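Local coordinates for protein SusD homolog (PDB 3EHM) that probably binds mucin O-glycans for uptake and use by a human gut symbiont, as a homologue of the outer-membrane lipoprotein SusD, at residues 395-398 with 399-403; 274-277 with 278-282; 503-506 with 507-511. One frame throughout, in Å; residues are numbered along the deposited sequence.

Interaction 1: 395-398 with 399-403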
loop_
_atom_site.group_PDB
_atom_site.type_symbol
_atom_site.label_atom_id
_atom_site.label_comp_id
_atom_site.label_asym_id
_atom_site.label_seq_id
_atom_site.Cartn_x
_atom_site.Cartn_y
_atom_site.Cartn_z
ATOM N N THR A 395 0.334 6.594 21.421
ATOM C CA THR A 395 0.226 7.913 22.017
ATOM C C THR A 395 -0.777 8.782 21.282
ATOM O O THR A 395 -0.771 8.853 20.052
ATOM C CB THR A 395 1.578 8.622 22.004
ATOM O OG1 THR A 395 2.567 7.757 22.574
ATOM C CG2 THR A 395 1.503 9.915 22.812
ATOM N N GLY A 396 -1.637 9.444 22.042
ATOM C CA GLY A 396 -2.623 10.308 21.432
ATOM C C GLY A 396 -2.021 11.670 21.163
ATOM O O GLY A 396 -0.950 12.002 21.666
ATOM N N LEU A 397 -2.708 12.459 20.351
ATOM C CA LEU A 397 -2.244 13.792 20.033
ATOM C C LEU A 397 -3.196 14.752 20.734
ATOM O O LEU A 397 -4.396 14.772 20.456
ATOM C CB LEU A 397 -2.271 13.996 18.514
ATOM C CG LEU A 397 -1.389 15.081 17.893
ATOM C CD1 LEU A 397 0.017 15.011 18.473
ATOM C CD2 LEU A 397 -1.358 14.894 16.380
ATOM N N THR A 398 -2.676 15.520 21.680
ATOM C CA THR A 398 -3.516 16.471 22.387
ATOM C C THR A 398 -3.385 17.823 21.704
ATOM O O THR A 398 -2.456 18.048 20.919
ATOM C CB THR A 398 -3.094 16.625 23.853
ATOM O OG1 THR A 398 -1.828 17.294 23.914
ATOM C CG2 THR A 398 -2.981 15.251 24.523
ATOM N N GLY A 399 -4.319 18.720 22.001
ATOM C CA GLY A 399 -4.276 20.040 21.407
ATOM C C GLY A 399 -2.958 20.704 21.732
ATOM O O GLY A 399 -2.411 21.458 20.929
ATOM N N SER A 400 -2.443 20.408 22.918
ATOM C CA SER A 400 -1.180 20.972 23.368
ATOM C C SER A 400 -0.009 20.494 22.517
ATOM O O SER A 400 0.720 21.304 21.945
ATOM C CB SER A 400 -0.922 20.582 24.826
ATOM O OG SER A 400 -2.040 20.888 25.641
ATOM N N ASN A 401 0.159 19.177 22.436
ATOM C CA ASN A 401 1.261 18.579 21.686
ATOM C C ASN A 401 1.285 18.895 20.190
ATOM O O ASN A 401 2.358 18.991 19.598
ATOM C CB ASN A 401 1.262 17.057 21.868
ATOM C CG ASN A 401 2.569 16.421 21.431
ATOM O OD1 ASN A 401 2.583 15.346 20.829
ATOM N ND2 ASN A 401 3.681 17.078 21.747
ATOM N N TYR A 402 0.118 19.040 19.572
ATOM C CA TYR A 402 0.083 19.343 18.147
ATOM C C TYR A 402 0.383 20.826 17.959
ATOM O O TYR A 402 -0.334 21.683 18.464
ATOM C CB TYR A 402 -1.279 19.002 17.546
ATOM C CG TYR A 402 -1.254 19.046 16.038
ATOM C CD1 TYR A 402 -0.415 18.195 15.320
ATOM C CD2 TYR A 402 -2.038 19.956 15.329
ATOM C CE1 TYR A 402 -0.352 18.247 13.935
ATOM C CE2 TYR A 402 -1.983 20.018 13.936
ATOM C CZ TYR A 402 -1.137 19.161 13.247
ATOM O OH TYR A 402 -1.061 19.216 11.877
ATOM N N LYS A 403 1.438 21.130 17.215
ATOM C CA LYS A 403 1.832 22.518 17.032
ATOM C C LYS A 403 1.466 23.214 15.727
ATOM O O LYS A 403 1.805 24.380 15.544
ATOM C CB LYS A 403 3.340 22.637 17.268
ATOM C CG LYS A 403 4.122 21.398 16.856
ATOM C CD LYS A 403 5.618 21.559 17.089
ATOM C CE LYS A 403 5.972 21.708 18.563
ATOM N NZ LYS A 403 5.844 20.440 19.330
#

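Interaction 2: 274-277 with 278-282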
loop_
_atom_site.group_PDB
_atom_site.type_symbol
_atom_site.label_atom_id
_atom_site.label_comp_id
_atom_site.label_asym_id
_atom_site.label_seq_id
_atom_site.Cartn_x
_atom_site.Cartn_y
_atom_site.Cartn_z
ATOM N N ALA A 274 0.536 11.621 11.824
ATOM C CA ALA A 274 0.185 11.502 13.240
ATOM C C ALA A 274 -0.077 10.072 13.683
ATOM O O ALA A 274 0.375 9.651 14.746
ATOM C CB ALA A 274 -1.030 12.365 13.546
ATOM N N THR A 275 -0.801 9.318 12.867
ATOM C CA THR A 275 -1.112 7.941 13.218
ATOM C C THR A 275 0.134 7.082 13.421
ATOM O O THR A 275 0.307 6.468 14.473
ATOM C CB THR A 275 -1.997 7.281 12.148
ATOM O OG1 THR A 275 -3.192 8.054 11.980
ATOM C CG2 THR A 275 -2.369 5.862 12.574
ATOM N N ILE A 276 1.013 7.036 12.427
ATOM C CA ILE A 276 2.198 6.213 12.576
ATOM C C ILE A 276 3.078 6.733 13.717
ATOM O O ILE A 276 3.700 5.952 14.430
ATOM C CB ILE A 276 2.989 6.113 11.242
ATOM C CG1 ILE A 276 4.039 5.003 11.356
ATOM C CG2 ILE A 276 3.626 7.451 10.886
ATOM C CD1 ILE A 276 4.731 4.682 10.041
ATOM N N TRP A 277 3.117 8.047 13.907
ATOM C CA TRP A 277 3.913 8.599 14.996
ATOM C C TRP A 277 3.360 8.106 16.329
ATOM O O TRP A 277 4.113 7.711 17.211
ATOM C CB TRP A 277 3.883 10.126 14.999
ATOM C CG TRP A 277 4.388 10.689 16.304
ATOM C CD1 TRP A 277 5.691 10.816 16.695
ATOM C CD2 TRP A 277 3.591 11.112 17.419
ATOM N NE1 TRP A 277 5.754 11.289 17.987
ATOM C CE2 TRP A 277 4.480 11.478 18.455
ATOM C CE3 TRP A 277 2.211 11.212 17.645
ATOM C CZ2 TRP A 277 4.034 11.942 19.699
ATOM C CZ3 TRP A 277 1.766 11.671 18.885
ATOM C CH2 TRP A 277 2.678 12.030 19.896
ATOM N N GLY A 278 2.037 8.152 16.467
ATOM C CA GLY A 278 1.395 7.718 17.696
ATOM C C GLY A 278 1.777 6.313 18.107
ATOM O O GLY A 278 2.060 6.054 19.283
ATOM N N TYR A 279 1.774 5.393 17.145
ATOM C CA TYR A 279 2.143 4.012 17.431
ATOM C C TYR A 279 3.634 3.882 17.735
ATOM O O TYR A 279 4.017 3.278 18.732
ATOM C CB TYR A 279 1.769 3.103 16.253
ATOM C CG TYR A 279 0.281 2.830 16.152
ATOM C CD1 TYR A 279 -0.348 1.969 17.050
ATOM C CD2 TYR A 279 -0.507 3.475 15.199
ATOM C CE1 TYR A 279 -1.723 1.756 17.007
ATOM C CE2 TYR A 279 -1.888 3.271 15.146
ATOM C CZ TYR A 279 -2.489 2.413 16.057
ATOM O OH TYR A 279 -3.861 2.228 16.038
ATOM N N LEU A 280 4.477 4.456 16.883
ATOM C CA LEU A 280 5.921 4.365 17.080
ATOM C C LEU A 280 6.343 4.925 18.430
ATOM O O LEU A 280 7.170 4.332 19.123
ATOM C CB LEU A 280 6.658 5.094 15.952
ATOM C CG LEU A 280 6.448 4.515 14.549
ATOM C CD1 LEU A 280 7.147 5.392 13.513
ATOM C CD2 LEU A 280 6.992 3.096 14.497
ATOM N N ASP A 281 5.767 6.064 18.805
ATOM C CA ASP A 281 6.087 6.698 20.084
ATOM C C ASP A 281 5.585 5.875 21.271
ATOM O O ASP A 281 6.348 5.532 22.171
ATOM C CB ASP A 281 5.464 8.094 20.153
ATOM C CG ASP A 281 5.811 8.822 21.443
ATOM O OD1 ASP A 281 6.944 9.342 21.545
ATOM O OD2 ASP A 281 4.961 8.857 22.359
ATOM N N GLY A 282 4.292 5.564 21.269
ATOM C CA GLY A 282 3.714 4.801 22.362
ATOM C C GLY A 282 4.309 3.419 22.565
ATOM O O GLY A 282 4.399 2.932 23.695
HETATM O O HOH W 1 8.183 11.173 19.885
#

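Interaction 3: 503-506 with 507-511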
loop_
_atom_site.group_PDB
_atom_site.type_symbol
_atom_site.label_atom_id
_atom_site.label_comp_id
_atom_site.label_asym_id
_atom_site.label_seq_id
_atom_site.Cartn_x
_atom_site.Cartn_y
_atom_site.Cartn_z
ATOM N N ALA A 503 -21.070 2.543 -17.669
ATOM C CA ALA A 503 -22.390 2.819 -17.110
ATOM C C ALA A 503 -22.796 1.734 -16.116
ATOM O O ALA A 503 -23.661 1.938 -15.269
ATOM C CB ALA A 503 -23.420 2.906 -18.236
ATOM N N GLU A 504 -22.153 0.580 -16.229
ATOM C CA GLU A 504 -22.429 -0.565 -15.371
ATOM C C GLU A 504 -21.701 -0.527 -14.019
ATOM O O GLU A 504 -22.027 -1.299 -13.114
ATOM C CB GLU A 504 -22.063 -1.836 -16.147
ATOM C CG GLU A 504 -21.742 -3.052 -15.315
ATOM C CD GLU A 504 -21.443 -4.269 -16.168
ATOM O OE1 GLU A 504 -20.595 -4.170 -17.089
ATOM O OE2 GLU A 504 -22.057 -5.327 -15.910
ATOM N N ILE A 505 -20.738 0.380 -13.879
ATOM C CA ILE A 505 -19.945 0.497 -12.650
ATOM C C ILE A 505 -20.722 0.512 -11.335
ATOM O O ILE A 505 -20.411 -0.257 -10.425
ATOM C CB ILE A 505 -19.024 1.744 -12.703
ATOM C CG1 ILE A 505 -17.971 1.557 -13.795
ATOM C CG2 ILE A 505 -18.343 1.964 -11.352
ATOM C CD1 ILE A 505 -17.078 0.364 -13.578
ATOM N N PRO A 506 -21.729 1.392 -11.203
ATOM C CA PRO A 506 -22.481 1.409 -9.944
ATOM C C PRO A 506 -23.076 0.041 -9.594
ATOM O O PRO A 506 -23.099 -0.352 -8.423
ATOM C CB PRO A 506 -23.550 2.467 -10.199
ATOM C CG PRO A 506 -22.833 3.439 -11.079
ATOM C CD PRO A 506 -22.130 2.520 -12.063
ATOM N N THR A 507 -23.550 -0.684 -10.603
ATOM C CA THR A 507 -24.121 -2.007 -10.369
ATOM C C THR A 507 -23.010 -2.972 -9.935
ATOM O O THR A 507 -23.207 -3.806 -9.050
ATOM C CB THR A 507 -24.804 -2.563 -11.639
ATOM O OG1 THR A 507 -25.837 -1.661 -12.062
ATOM C CG2 THR A 507 -25.417 -3.924 -11.358
ATOM N N LEU A 508 -21.839 -2.850 -10.551
ATOM C CA LEU A 508 -20.723 -3.715 -10.194
ATOM C C LEU A 508 -20.252 -3.414 -8.772
ATOM O O LEU A 508 -19.807 -4.307 -8.055
ATOM C CB LEU A 508 -19.570 -3.531 -11.183
ATOM C CG LEU A 508 -19.879 -3.953 -12.621
ATOM C CD1 LEU A 508 -18.708 -3.602 -13.519
ATOM C CD2 LEU A 508 -20.171 -5.444 -12.676
ATOM N N LEU A 509 -20.369 -2.152 -8.373
ATOM C CA LEU A 509 -19.971 -1.708 -7.041
ATOM C C LEU A 509 -21.018 -2.053 -5.989
ATOM O O LEU A 509 -20.687 -2.280 -4.823
ATOM C CB LEU A 509 -19.757 -0.193 -7.028
ATOM C CG LEU A 509 -18.467 0.416 -7.580
ATOM C CD1 LEU A 509 -18.679 1.907 -7.814
ATOM C CD2 LEU A 509 -17.313 0.176 -6.601
ATOM N N GLY A 510 -22.280 -2.097 -6.403
ATOM C CA GLY A 510 -23.349 -2.373 -5.462
ATOM C C GLY A 510 -23.613 -1.086 -4.707
ATOM O O GLY A 510 -24.155 -1.085 -3.599
ATOM N N GLY A 511 -23.214 0.023 -5.322
ATOM C CA GLY A 511 -23.399 1.327 -4.714
ATOM C C GLY A 511 -23.019 2.435 -5.675
ATOM O O GLY A 511 -22.603 2.170 -6.804
HETATM O O HOH W 2 -24.962 0.537 -13.092
#

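Interaction 1: 395-398 with 399-403
With chi1 at 69°, T398 sets its hydroxyl between its own backbone N and carbonyl carbon, and this brings OG1 to the N-H groups of the chain that follows. There it accepts a hydrogen bond from N401 N at 3.1 Å that is almost perfectly straight, the angle at the hydrogen being 179°. The carbonyl of the same residue reaches one residue further: T398 O takes the N-H of Y402 at an N...O distance of 3.1 Å. Two acceptors on one threonine, side chain and main chain, form an ST motif, an arrangement common at helix starts; here residues 399-401 keep helical backbone angles for a single bend in the long loop between helices 384-388 and 429-445. Threonine suits the place because its short side chain can carry a hydroxyl forward to a backbone N-H three residues on. T398 N, by contrast, is buried by the turn and has no partner in the model.

On L397 the two methyls part company. CD2 meets the Y402 ring obliquely, 3.6 Å from CD1 of Y402, while CD1 of L397 comes to 3.5 Å from OD1 of N401, the two side chains crossing at about a right angle. The leucine also rests on A274 and W277 of helix 274-282; the buried tyrosine touches V310 and M468, and its OH bonds to A311 N.

Interaction 2: 274-277 with 278-282
W277 and D281, one helical turn apart, lie side by side and point the same way, because both carry CG anti to the backbone N (chi1 165° and -178°). The carboxylate plane is turned only 22° from the indole. D281 CB sits over one face of the ring, displaced toward the rim, and makes a CH-pi contact 4.1 Å from the centroid of the five-membered ring of W277. Beyond the ring, a water closes the pair: it accepts from W277 NE1 at 3.1 Å and donates to D281 OD1 at 2.8 Å. The indole N-H thus has its partner, and the other carboxylate oxygen, OD2, is hydrogen-bonded to the hydroxyl of T395.

These groups project from helix 274-282, which follows strand 270-272 and packs against helix 429-445 in this SusD-like protein, whose regular structure is mostly helix. Its backbone is regular through the contact, each of A274, T275, I276 and W277 giving its carbonyl to the N-H four residues on; D281 N to W277 O measures 2.8 Å.

T275 and Y279 also run alongside each other. The threonine methyl CG2 lies in plane at the edge of the phenol ring, 3.7 Å from Y279 CE2. Their polar ends serve other parts of the chain, T275 OG1 bonding to M465 N and Y279 OH to Y463 O, so each residue combines an apolar flank with a polar tip. On another side, I276 CG1 meets L280 CD1 at 3.8 Å with the branched chains set at a slant; apolar chains suit these buried positions, where I276 also touches Y442 and L280 touches L288 and Y291.

Interaction 3: 503-506 with 507-511
P506 O is gripped by two backbone N-H groups at once, G510 N at 2.8 Å and G511 N at 3.1 Å. The second lies in the carbonyl plane; the first, the last alpha-helical bond, is tilted 26° from it and is the more bent. The bond from G511 N, together with a weak one from G510 N to T507 O, makes the Schellman motif that ends helix 505-509, and G510, with its phi of 79°, is the C-prime residue, a conformation that glycine adopts easily. P506, having no N-H to give, is well tolerated near the beginning of a helix.

Along the flank, E504 lays its extended chain obliquely over L508, CG of E504 coming within 3.4 Å of L508 CG. Its carboxylate stays beside the leucine, OE2 3.7 Å from L508 CD2, while OE1 forms a salt bridge with K156. With an alanine here, K156 would probably be left without its carboxylate mate and one side of L508 would lose its aliphatic cover. I505 CG2 packs on L509 CD1 at 3.6 Å; I505 also touches F157, and L509 touches P142. A water donates to A503 O and also lies 2.6 Å from T507 OG1, joining A503 to T507.

Main-chain bonds thus define this short surface helix, while apolar contacts and the pairing of E504 with K156 fasten it to neighbouring loops and to helix 495-498.

In the fold
Interactions 1 and 2 are neighbours, their centres 11 Å apart, and they touch directly. T395, just before the turn, adds a probable main-chain hydrogen bond from its N to G278 O at 2.8 Å, while N401 OD1 lies 3.4 Å from W277 CH2. W277 thus packs against T395, L397 and N401, while D281 holds T395, so this loop lies against helix 274-282. Interaction 3 is remote: its centre is about 41 Å from that of interaction 1 and about 37 Å from that of interaction 2, with nearest atoms about 31 and 25 Å away. None of the three contacts is known to take part in glycan binding; they are described as packing within the fold.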